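Local coordinates for periplasmic protein TorT (PDB 3O1I) that probably binds trimethylamine N-oxide in the periplasm, as a type I periplasmic binding protein, and relays its presence to the sensor kinase TorS, at residues D114-G119 with V154-Y159; T137-L142 with I167-S172; G193-I198 with H219-V224. One frame throughout, in Å; residues are numbered along the deposited sequence.

Contact 1: D114-G119 with V154-Y159; sequences DWYWMG and VTTGFY
The ring of Y116 lies over the backbone of G157, with CA of G157 3.6 Å from the ring centroid and 19° off the ring normal, a CH-pi contact on one face of the ring. Y116 leaves its own helix with CG anti to the backbone N (chi1 174°), which swings the ring across to this glycine although the bond from CA to CB points away from it. At the rim of the same ring, near its plane, T156 CG2 touches CE1 at 3.7 Å. One turn further on, G119 meets helix 152-163 backbone to backbone: its CA is 3.9 Å from CA of F158, and its carbonyl O faces F158 CA in a CA-H...O contact. The carbonyl of Y116 makes a similar contact with G157 CA. V154 packs beside the first turn, CG1 against G119 CA and CG2 3.7 Å from W115 CB. Beyond CB the indole of W115 turns away, takes M118 CG on one face and makes a cation-pi contact with R148. D114, just ahead of helix 116-127, caps it: its OD1 accepts from Y116 N at 3.0 Å, and the N-H arrives from above the carboxylate plane. This is close, glycine-mediated packing of the start of helix 116-127 on the helix of a beta-alpha-beta unit in the second lobe. No hydrogen bond crosses between 114-119 and 154-159. Glycine on both sides brings main chain against main chain, and ring-over-backbone packing, methyl contacts and CA-H...O approaches hold the contact, while the polar capping bond stays within 114-119.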
loop_
_atom_site.group_PDB
_atom_site.type_symbol
_atom_site.label_atom_id
_atom_site.label_comp_id
_atom_site.label_asym_id
_atom_site.label_seq_id
_atom_site.Cartn_x
_atom_site.Cartn_y
_atom_site.Cartn_z
ATOM N N ASP D 114 7.373 -0.780 -38.796
ATOM C CA ASP D 114 6.599 0.449 -38.959
ATOM C C ASP D 114 5.156 0.099 -38.600
ATOM O O ASP D 114 4.515 -0.707 -39.278
ATOM C CB ASP D 114 6.673 0.932 -40.414
ATOM C CG ASP D 114 5.850 2.192 -40.665
ATOM O OD1 ASP D 114 5.240 2.718 -39.708
ATOM O OD2 ASP D 114 5.812 2.659 -41.826
ATOM N N TRP D 115 4.641 0.700 -37.534
ATOM C CA TRP D 115 3.287 0.398 -37.098
ATOM C C TRP D 115 2.181 0.860 -38.031
ATOM O O TRP D 115 1.041 0.401 -37.918
ATOM C CB TRP D 115 3.079 0.923 -35.677
ATOM C CG TRP D 115 3.818 0.067 -34.715
ATOM C CD1 TRP D 115 5.169 -0.005 -34.567
ATOM C CD2 TRP D 115 3.270 -0.970 -33.899
ATOM N NE1 TRP D 115 5.501 -1.032 -33.724
ATOM C CE2 TRP D 115 4.354 -1.643 -33.297
ATOM C CE3 TRP D 115 1.970 -1.403 -33.625
ATOM C CZ2 TRP D 115 4.180 -2.727 -32.437
ATOM C CZ3 TRP D 115 1.794 -2.480 -32.770
ATOM C CH2 TRP D 115 2.896 -3.133 -32.186
ATOM N N TYR D 116 2.524 1.753 -38.957
ATOM C CA TYR D 116 1.575 2.264 -39.947
ATOM C C TYR D 116 0.862 1.086 -40.593
ATOM O O TYR D 116 -0.347 1.116 -40.807
ATOM C CB TYR D 116 2.326 3.040 -41.030
ATOM C CG TYR D 116 1.475 3.511 -42.189
ATOM C CD1 TYR D 116 0.947 4.800 -42.208
ATOM C CD2 TYR D 116 1.210 2.671 -43.281
ATOM C CE1 TYR D 116 0.183 5.246 -43.280
ATOM C CE2 TYR D 116 0.441 3.107 -44.357
ATOM C CZ TYR D 116 -0.064 4.397 -44.345
ATOM O OH TYR D 116 -0.807 4.863 -45.398
ATOM N N TRP D 117 1.632 0.046 -40.897
ATOM C CA TRP D 117 1.107 -1.152 -41.537
ATOM C C TRP D 117 0.417 -2.105 -40.567
ATOM O O TRP D 117 0.025 -3.209 -40.941
ATOM C CB TRP D 117 2.229 -1.874 -42.310
ATOM C CG TRP D 117 2.817 -1.003 -43.384
ATOM C CD1 TRP D 117 3.922 -0.201 -43.284
ATOM C CD2 TRP D 117 2.237 -0.724 -44.661
ATOM N NE1 TRP D 117 4.057 0.570 -44.415
ATOM C CE2 TRP D 117 3.035 0.269 -45.277
ATOM C CE3 TRP D 117 1.115 -1.210 -45.341
ATOM C CZ2 TRP D 117 2.744 0.784 -46.541
ATOM C CZ3 TRP D 117 0.824 -0.699 -46.594
ATOM C CH2 TRP D 117 1.637 0.290 -47.183
ATOM N N MET D 118 0.289 -1.684 -39.315
ATOM C CA MET D 118 -0.403 -2.491 -38.317
ATOM C C MET D 118 -1.824 -1.914 -38.278
ATOM O O MET D 118 -2.818 -2.642 -38.230
ATOM C CB MET D 118 0.280 -2.353 -36.960
ATOM C CG MET D 118 1.675 -2.939 -36.900
ATOM S SD MET D 118 1.666 -4.731 -36.717
ATOM C CE MET D 118 0.804 -4.943 -35.158
ATOM N N GLY D 119 -1.900 -0.589 -38.315
ATOM C CA GLY D 119 -3.184 0.077 -38.323
ATOM C C GLY D 119 -3.823 -0.174 -39.674
ATOM O O GLY D 119 -5.039 -0.367 -39.785
ATOM N N VAL D 154 -0.017 4.749 -36.082
ATOM C CA VAL D 154 -1.047 3.739 -36.327
ATOM C C VAL D 154 -2.334 4.349 -36.882
ATOM O O VAL D 154 -3.001 3.755 -37.730
ATOM C CB VAL D 154 -1.396 2.978 -35.033
ATOM C CG1 VAL D 154 -2.690 2.202 -35.207
ATOM C CG2 VAL D 154 -0.281 2.030 -34.687
ATOM N N THR D 155 -2.685 5.527 -36.382
ATOM C CA THR D 155 -3.881 6.218 -36.835
ATOM C C THR D 155 -3.862 6.366 -38.355
ATOM O O THR D 155 -4.641 5.722 -39.050
ATOM C CB THR D 155 -4.003 7.627 -36.185
ATOM O OG1 THR D 155 -4.162 7.484 -34.769
ATOM C CG2 THR D 155 -5.204 8.389 -36.749
ATOM N N THR D 156 -2.967 7.203 -38.871
ATOM C CA THR D 156 -2.882 7.408 -40.313
ATOM C C THR D 156 -2.850 6.068 -41.043
ATOM O O THR D 156 -3.415 5.932 -42.123
ATOM C CB THR D 156 -1.638 8.248 -40.689
ATOM O OG1 THR D 156 -1.765 9.559 -40.121
ATOM C CG2 THR D 156 -1.512 8.374 -42.204
ATOM N N GLY D 157 -2.189 5.084 -40.443
ATOM C CA GLY D 157 -2.140 3.761 -41.036
ATOM C C GLY D 157 -3.562 3.236 -41.113
ATOM O O GLY D 157 -4.052 2.916 -42.192
ATOM N N PHE D 158 -4.232 3.163 -39.964
ATOM C CA PHE D 158 -5.615 2.697 -39.899
ATOM C C PHE D 158 -6.506 3.561 -40.775
ATOM O O PHE D 158 -7.319 3.054 -41.542
ATOM C CB PHE D 158 -6.152 2.769 -38.468
ATOM C CG PHE D 158 -7.610 2.412 -38.351
ATOM C CD1 PHE D 158 -8.009 1.080 -38.230
ATOM C CD2 PHE D 158 -8.589 3.403 -38.412
ATOM C CE1 PHE D 158 -9.354 0.742 -38.170
ATOM C CE2 PHE D 158 -9.937 3.076 -38.356
ATOM C CZ PHE D 158 -10.321 1.744 -38.236
ATOM N N TYR D 159 -6.356 4.873 -40.642
ATOM C CA TYR D 159 -7.158 5.807 -41.415
ATOM C C TYR D 159 -7.153 5.529 -42.915
ATOM O O TYR D 159 -8.215 5.460 -43.531
ATOM C CB TYR D 159 -6.711 7.246 -41.137
ATOM C CG TYR D 159 -7.602 7.956 -40.142
ATOM C CD1 TYR D 159 -7.720 7.499 -38.827
ATOM C CD2 TYR D 159 -8.365 9.059 -40.523
ATOM C CE1 TYR D 159 -8.581 8.125 -37.915
ATOM C CE2 TYR D 159 -9.230 9.692 -39.621
ATOM C CZ TYR D 159 -9.333 9.218 -38.321
ATOM O OH TYR D 159 -10.188 9.839 -37.436
#

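Contact 2: T137-L142 with I167-S172; sequences TNIALL and IHIVDS
H168 N donates to T137 O at 2.7 Å and I139 N to H168 O at 2.7 Å, the first rungs of a parallel ladder between the two strands. V170 N to I139 O (2.8 Å) continues it, and L141 N then reaches D171 O at 3.1 Å, nearly straight (N-H...O 174°). The pairing runs T137 with I167, N138 with H168 and I139 with I169, but L141 with S172, so strand 167-172 carries one extra residue: a beta bulge at V170 and D171, opposite A140. V170 takes helix-like backbone angles there, and its side chain comes round against N138, CG2 on CB, the two crossing at about a right angle. Past the bulge S172 adds a side-chain bond, OG to L141 O at 3.2 Å, approaching from above the carbonyl plane; with OG anti to the backbone N (chi1 -173°), the hydroxyl also lies against L141 CB.

Among I139, L141, I167 and I169, on one face of the sheet, the contacts are apolar. I139 CG2 sits 4.0 Å from I167 CG2 and equally far from I169 CG1, so that one methyl touches both isoleucines of the partner strand. L141 CD1 meets I169 CD1 at 3.7 Å, the side chains crossing at a slant. On the other face N138 and H168 stand side by side, amide and ring planes 82° apart.

This is the pairing of a beta-alpha-beta crossover, with helix 152-163 connecting the strands and covering the isoleucine face through F158, Y159 and I162. Strand 167-172 is an outermost strand of the four-stranded sheet within the chain. Strand 137-142 pairs on its far side with strand 197-200, and helix 179-192 packs on A140 and L142.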
loop_
_atom_site.group_PDB
_atom_site.type_symbol
_atom_site.label_atom_id
_atom_site.label_comp_id
_atom_site.label_asym_id
_atom_site.label_seq_id
_atom_site.Cartn_x
_atom_site.Cartn_y
_atom_site.Cartn_z
ATOM N N THR D 137 -21.107 1.607 -41.151
ATOM C CA THR D 137 -20.714 0.865 -39.964
ATOM C C THR D 137 -20.014 1.790 -38.971
ATOM O O THR D 137 -18.934 2.307 -39.252
ATOM C CB THR D 137 -19.764 -0.297 -40.345
ATOM O OG1 THR D 137 -20.397 -1.132 -41.324
ATOM C CG2 THR D 137 -19.419 -1.139 -39.129
ATOM N N ASN D 138 -20.635 2.004 -37.814
ATOM C CA ASN D 138 -20.056 2.866 -36.785
ATOM C C ASN D 138 -19.046 2.091 -35.947
ATOM O O ASN D 138 -19.347 1.022 -35.409
ATOM C CB ASN D 138 -21.153 3.455 -35.891
ATOM C CG ASN D 138 -22.022 4.464 -36.628
ATOM O OD1 ASN D 138 -21.515 5.408 -37.232
ATOM N ND2 ASN D 138 -23.335 4.268 -36.580
ATOM N N ILE D 139 -17.841 2.643 -35.844
ATOM C CA ILE D 139 -16.763 1.997 -35.109
ATOM C C ILE D 139 -16.202 2.901 -33.997
ATOM O O ILE D 139 -16.309 4.130 -34.063
ATOM C CB ILE D 139 -15.633 1.592 -36.101
ATOM C CG1 ILE D 139 -14.627 0.674 -35.411
ATOM C CG2 ILE D 139 -14.943 2.849 -36.652
ATOM C CD1 ILE D 139 -13.415 0.340 -36.260
ATOM N N ALA D 140 -15.605 2.283 -32.980
ATOM C CA ALA D 140 -15.033 3.021 -31.853
ATOM C C ALA D 140 -13.536 2.778 -31.713
ATOM O O ALA D 140 -13.106 1.636 -31.614
ATOM C CB ALA D 140 -15.739 2.623 -30.563
ATOM N N LEU D 141 -12.753 3.857 -31.672
ATOM C CA LEU D 141 -11.295 3.762 -31.559
ATOM C C LEU D 141 -10.711 3.885 -30.156
ATOM O O LEU D 141 -10.772 4.941 -29.558
ATOM C CB LEU D 141 -10.630 4.821 -32.454
ATOM C CG LEU D 141 -10.412 4.476 -33.933
ATOM C CD1 LEU D 141 -9.983 5.720 -34.713
ATOM C CD2 LEU D 141 -9.353 3.391 -34.031
ATOM N N LEU D 142 -10.134 2.803 -29.644
ATOM C CA LEU D 142 -9.511 2.819 -28.320
ATOM C C LEU D 142 -8.061 2.365 -28.463
ATOM O O LEU D 142 -7.668 1.302 -27.984
ATOM C CB LEU D 142 -10.252 1.895 -27.351
ATOM C CG LEU D 142 -11.754 2.140 -27.161
ATOM C CD1 LEU D 142 -12.251 1.227 -26.055
ATOM C CD2 LEU D 142 -12.030 3.593 -26.822
ATOM N N ILE D 167 -17.271 2.762 -43.474
ATOM C CA ILE D 167 -16.935 2.614 -42.070
ATOM C C ILE D 167 -16.783 4.010 -41.482
ATOM O O ILE D 167 -15.951 4.792 -41.943
ATOM C CB ILE D 167 -15.625 1.817 -41.911
ATOM C CG1 ILE D 167 -15.907 0.342 -42.186
ATOM C CG2 ILE D 167 -15.040 2.024 -40.525
ATOM C CD1 ILE D 167 -14.700 -0.519 -42.161
ATOM N N HIS D 168 -17.608 4.321 -40.485
ATOM C CA HIS D 168 -17.579 5.625 -39.830
ATOM C C HIS D 168 -17.002 5.476 -38.427
ATOM O O HIS D 168 -17.186 4.445 -37.779
ATOM C CB HIS D 168 -19.000 6.195 -39.727
ATOM C CG HIS D 168 -19.056 7.598 -39.203
ATOM N ND1 HIS D 168 -18.731 8.690 -39.978
ATOM C CD2 HIS D 168 -19.385 8.086 -37.983
ATOM C CE1 HIS D 168 -18.859 9.791 -39.258
ATOM N NE2 HIS D 168 -19.253 9.453 -38.043
ATOM N N ILE D 169 -16.293 6.502 -37.967
ATOM C CA ILE D 169 -15.726 6.488 -36.624
ATOM C C ILE D 169 -16.655 7.334 -35.750
ATOM O O ILE D 169 -16.826 8.533 -35.994
ATOM C CB ILE D 169 -14.306 7.094 -36.589
ATOM C CG1 ILE D 169 -13.412 6.404 -37.621
ATOM C CG2 ILE D 169 -13.691 6.900 -35.214
ATOM C CD1 ILE D 169 -11.982 6.924 -37.636
ATOM N N VAL D 170 -17.280 6.703 -34.758
ATOM C CA VAL D 170 -18.185 7.419 -33.868
ATOM C C VAL D 170 -17.348 8.400 -33.073
ATOM O O VAL D 170 -17.727 9.556 -32.891
ATOM C CB VAL D 170 -18.895 6.464 -32.897
ATOM C CG1 VAL D 170 -19.765 7.248 -31.930
ATOM C CG2 VAL D 170 -19.742 5.480 -33.677
ATOM N N ASP D 171 -16.202 7.923 -32.602
ATOM C CA ASP D 171 -15.282 8.749 -31.845
ATOM C C ASP D 171 -14.047 7.944 -31.465
ATOM O O ASP D 171 -13.892 6.786 -31.859
ATOM C CB ASP D 171 -15.956 9.302 -30.582
ATOM C CG ASP D 171 -15.547 10.749 -30.285
ATOM O OD1 ASP D 171 -15.887 11.255 -29.194
ATOM O OD2 ASP D 171 -14.892 11.386 -31.147
ATOM N N SER D 172 -13.169 8.573 -30.697
ATOM C CA SER D 172 -11.940 7.934 -30.268
ATOM C C SER D 172 -11.615 8.349 -28.836
ATOM O O SER D 172 -11.701 9.525 -28.494
ATOM C CB SER D 172 -10.801 8.335 -31.204
ATOM O OG SER D 172 -9.618 7.612 -30.910
#

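Contact 3: G193-I198 with H219-V224; sequences GNIDYI and HDIGLV
D196 O takes the amide of G222 at 2.8 Å, I198 N gives to G222 O at 2.8 Å, and I198 O takes V224 N at 2.9 Å: three backbone bonds that start the parallel pairing, Y197 beside G222 and I198 beside L223. G222 is thus gripped at both its N-H and its carbonyl. Around these bonds run CA-H...O contacts, from I221 CA to D196 O and from Y197 CA to G222 O.

The apolar contacts centre on I221. Its CG2, anti to the backbone N, meets I198 CG1 at 3.5 Å and, more loosely, I195 CG2 at 4.4 Å. I198 also runs alongside L223, which turns CD2 to 4.0 Å from I198 CB.

The aromatic contact belongs to Y197. The ring stands beside G222 and meets it edge-on, with CD2 3.5 Å from G222 CA; because glycine carries no side chain here, the ring packs directly on the main chain. The polar end of Y197 points elsewhere, its OH bonded to H130 NE2, and D196 likewise turns its carboxylate to N138, where OD2 accepts from the backbone N.

Helix 202-214 links these strands as a beta-alpha-beta unit and packs on I221 and L223 through A208, I209 and L212, while V189 of helix 179-192 packs on I195 and I198. Strand 137-142 flanks strand 197-200 on the side away from strand 222-225, an outermost strand of this sheet within the chain.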
loop_
_atom_site.group_PDB
_atom_site.type_symbol
_atom_site.label_atom_id
_atom_site.label_comp_id
_atom_site.label_asym_id
_atom_site.label_seq_id
_atom_site.Cartn_x
_atom_site.Cartn_y
_atom_site.Cartn_z
ATOM N N GLY D 193 -23.989 3.091 -27.686
ATOM C CA GLY D 193 -25.060 2.405 -28.388
ATOM C C GLY D 193 -24.836 2.112 -29.864
ATOM O O GLY D 193 -25.059 0.985 -30.307
ATOM N N ASN D 194 -24.398 3.110 -30.627
ATOM C CA ASN D 194 -24.174 2.953 -32.070
ATOM C C ASN D 194 -22.946 2.137 -32.451
ATOM O O ASN D 194 -22.693 1.913 -33.633
ATOM C CB ASN D 194 -24.009 4.316 -32.733
ATOM C CG ASN D 194 -24.966 5.339 -32.198
ATOM O OD1 ASN D 194 -26.173 5.253 -32.422
ATOM N ND2 ASN D 194 -24.433 6.323 -31.473
ATOM N N ILE D 195 -22.175 1.694 -31.469
ATOM C CA ILE D 195 -20.957 0.967 -31.776
ATOM C C ILE D 195 -21.101 -0.452 -32.287
ATOM O O ILE D 195 -21.649 -1.324 -31.614
ATOM C CB ILE D 195 -20.012 0.952 -30.569
ATOM C CG1 ILE D 195 -19.853 2.377 -30.033
ATOM C CG2 ILE D 195 -18.661 0.376 -30.973
ATOM C CD1 ILE D 195 -19.488 3.402 -31.098
ATOM N N ASP D 196 -20.575 -0.660 -33.492
ATOM C CA ASP D 196 -20.573 -1.958 -34.153
ATOM C C ASP D 196 -19.276 -2.678 -33.790
ATOM O O ASP D 196 -19.301 -3.809 -33.293
ATOM C CB ASP D 196 -20.654 -1.775 -35.668
ATOM C CG ASP D 196 -21.989 -1.220 -36.116
ATOM O OD1 ASP D 196 -23.003 -1.928 -35.949
ATOM O OD2 ASP D 196 -22.029 -0.080 -36.630
ATOM N N TYR D 197 -18.148 -2.005 -34.034
ATOM C CA TYR D 197 -16.822 -2.551 -33.734
ATOM C C TYR D 197 -16.006 -1.641 -32.825
ATOM O O TYR D 197 -16.255 -0.434 -32.730
ATOM C CB TYR D 197 -15.994 -2.743 -35.010
ATOM C CG TYR D 197 -16.604 -3.625 -36.062
ATOM C CD1 TYR D 197 -17.081 -3.083 -37.254
ATOM C CD2 TYR D 197 -16.675 -5.002 -35.885
ATOM C CE1 TYR D 197 -17.611 -3.895 -38.250
ATOM C CE2 TYR D 197 -17.204 -5.827 -36.870
ATOM C CZ TYR D 197 -17.669 -5.271 -38.052
ATOM O OH TYR D 197 -18.168 -6.095 -39.036
ATOM N N ILE D 198 -15.019 -2.245 -32.171
ATOM C CA ILE D 198 -14.086 -1.532 -31.313
ATOM C C ILE D 198 -12.696 -1.956 -31.788
ATOM O O ILE D 198 -12.353 -3.144 -31.774
ATOM C CB ILE D 198 -14.180 -1.931 -29.817
ATOM C CG1 ILE D 198 -15.554 -1.620 -29.239
ATOM C CG2 ILE D 198 -13.146 -1.154 -29.019
ATOM C CD1 ILE D 198 -15.703 -2.128 -27.806
ATOM N N HIS D 219 -21.811 -10.815 -28.763
ATOM C CA HIS D 219 -22.098 -10.939 -30.190
ATOM C C HIS D 219 -22.749 -9.689 -30.791
ATOM O O HIS D 219 -23.423 -9.770 -31.812
ATOM C CB HIS D 219 -22.994 -12.164 -30.425
ATOM C CG HIS D 219 -22.393 -13.451 -29.945
ATOM N ND1 HIS D 219 -21.262 -14.002 -30.514
ATOM C CD2 HIS D 219 -22.731 -14.267 -28.919
ATOM C CE1 HIS D 219 -20.929 -15.099 -29.856
ATOM N NE2 HIS D 219 -21.803 -15.282 -28.883
ATOM N N ASP D 220 -22.534 -8.535 -30.168
ATOM C CA ASP D 220 -23.120 -7.289 -30.659
ATOM C C ASP D 220 -22.061 -6.262 -31.060
ATOM O O ASP D 220 -22.338 -5.335 -31.826
ATOM C CB ASP D 220 -24.050 -6.689 -29.597
ATOM C CG ASP D 220 -25.341 -7.481 -29.432
ATOM O OD1 ASP D 220 -25.292 -8.685 -29.087
ATOM O OD2 ASP D 220 -26.417 -6.887 -29.650
ATOM N N ILE D 221 -20.852 -6.426 -30.534
ATOM C CA ILE D 221 -19.743 -5.534 -30.851
ATOM C C ILE D 221 -18.538 -6.384 -31.254
ATOM O O ILE D 221 -18.134 -7.285 -30.523
ATOM C CB ILE D 221 -19.381 -4.648 -29.641
ATOM C CG1 ILE D 221 -20.534 -3.691 -29.349
ATOM C CG2 ILE D 221 -18.118 -3.857 -29.920
ATOM C CD1 ILE D 221 -20.303 -2.817 -28.155
ATOM N N GLY D 222 -17.984 -6.108 -32.433
ATOM C CA GLY D 222 -16.837 -6.862 -32.913
ATOM C C GLY D 222 -15.520 -6.242 -32.493
ATOM O O GLY D 222 -15.321 -5.036 -32.661
ATOM N N LEU D 223 -14.617 -7.071 -31.961
ATOM C CA LEU D 223 -13.307 -6.618 -31.485
ATOM C C LEU D 223 -12.160 -6.799 -32.486
ATOM O O LEU D 223 -11.907 -7.900 -32.978
ATOM C CB LEU D 223 -12.968 -7.335 -30.180
ATOM C CG LEU D 223 -14.107 -7.305 -29.156
ATOM C CD1 LEU D 223 -13.661 -7.986 -27.867
ATOM C CD2 LEU D 223 -14.540 -5.857 -28.911
ATOM N N VAL D 224 -11.465 -5.700 -32.767
ATOM C CA VAL D 224 -10.344 -5.687 -33.695
ATOM C C VAL D 224 -9.128 -5.059 -33.015
ATOM O O VAL D 224 -9.139 -3.866 -32.697
ATOM C CB VAL D 224 -10.707 -4.877 -34.963
ATOM C CG1 VAL D 224 -9.484 -4.666 -35.840
ATOM C CG2 VAL D 224 -11.787 -5.603 -35.740
#

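From the N terminus, the chain passes the five-stranded sheet of the first lobe before contact 1 opens at 114-119. Strand 137-142 follows and opens contact 2, so helix 152-163 closes contact 1 inside the span that strand 167-172 later closes: the two contacts cross, and they touch through helix 152-163. Contact 2 closes the beta-alpha-beta loop through that helix; contact 3, in series, closes the one through helix 202-214. Contacts 2 and 3 meet in the same sheet, with A140 N bonded to Y197 O and V170 packed on I195. Each pairs two strands of the four-stranded sheet, and the bonds between 137-142 and 197-200 complete it, while contact 1 packs the start of helix 116-127 on helix 152-163.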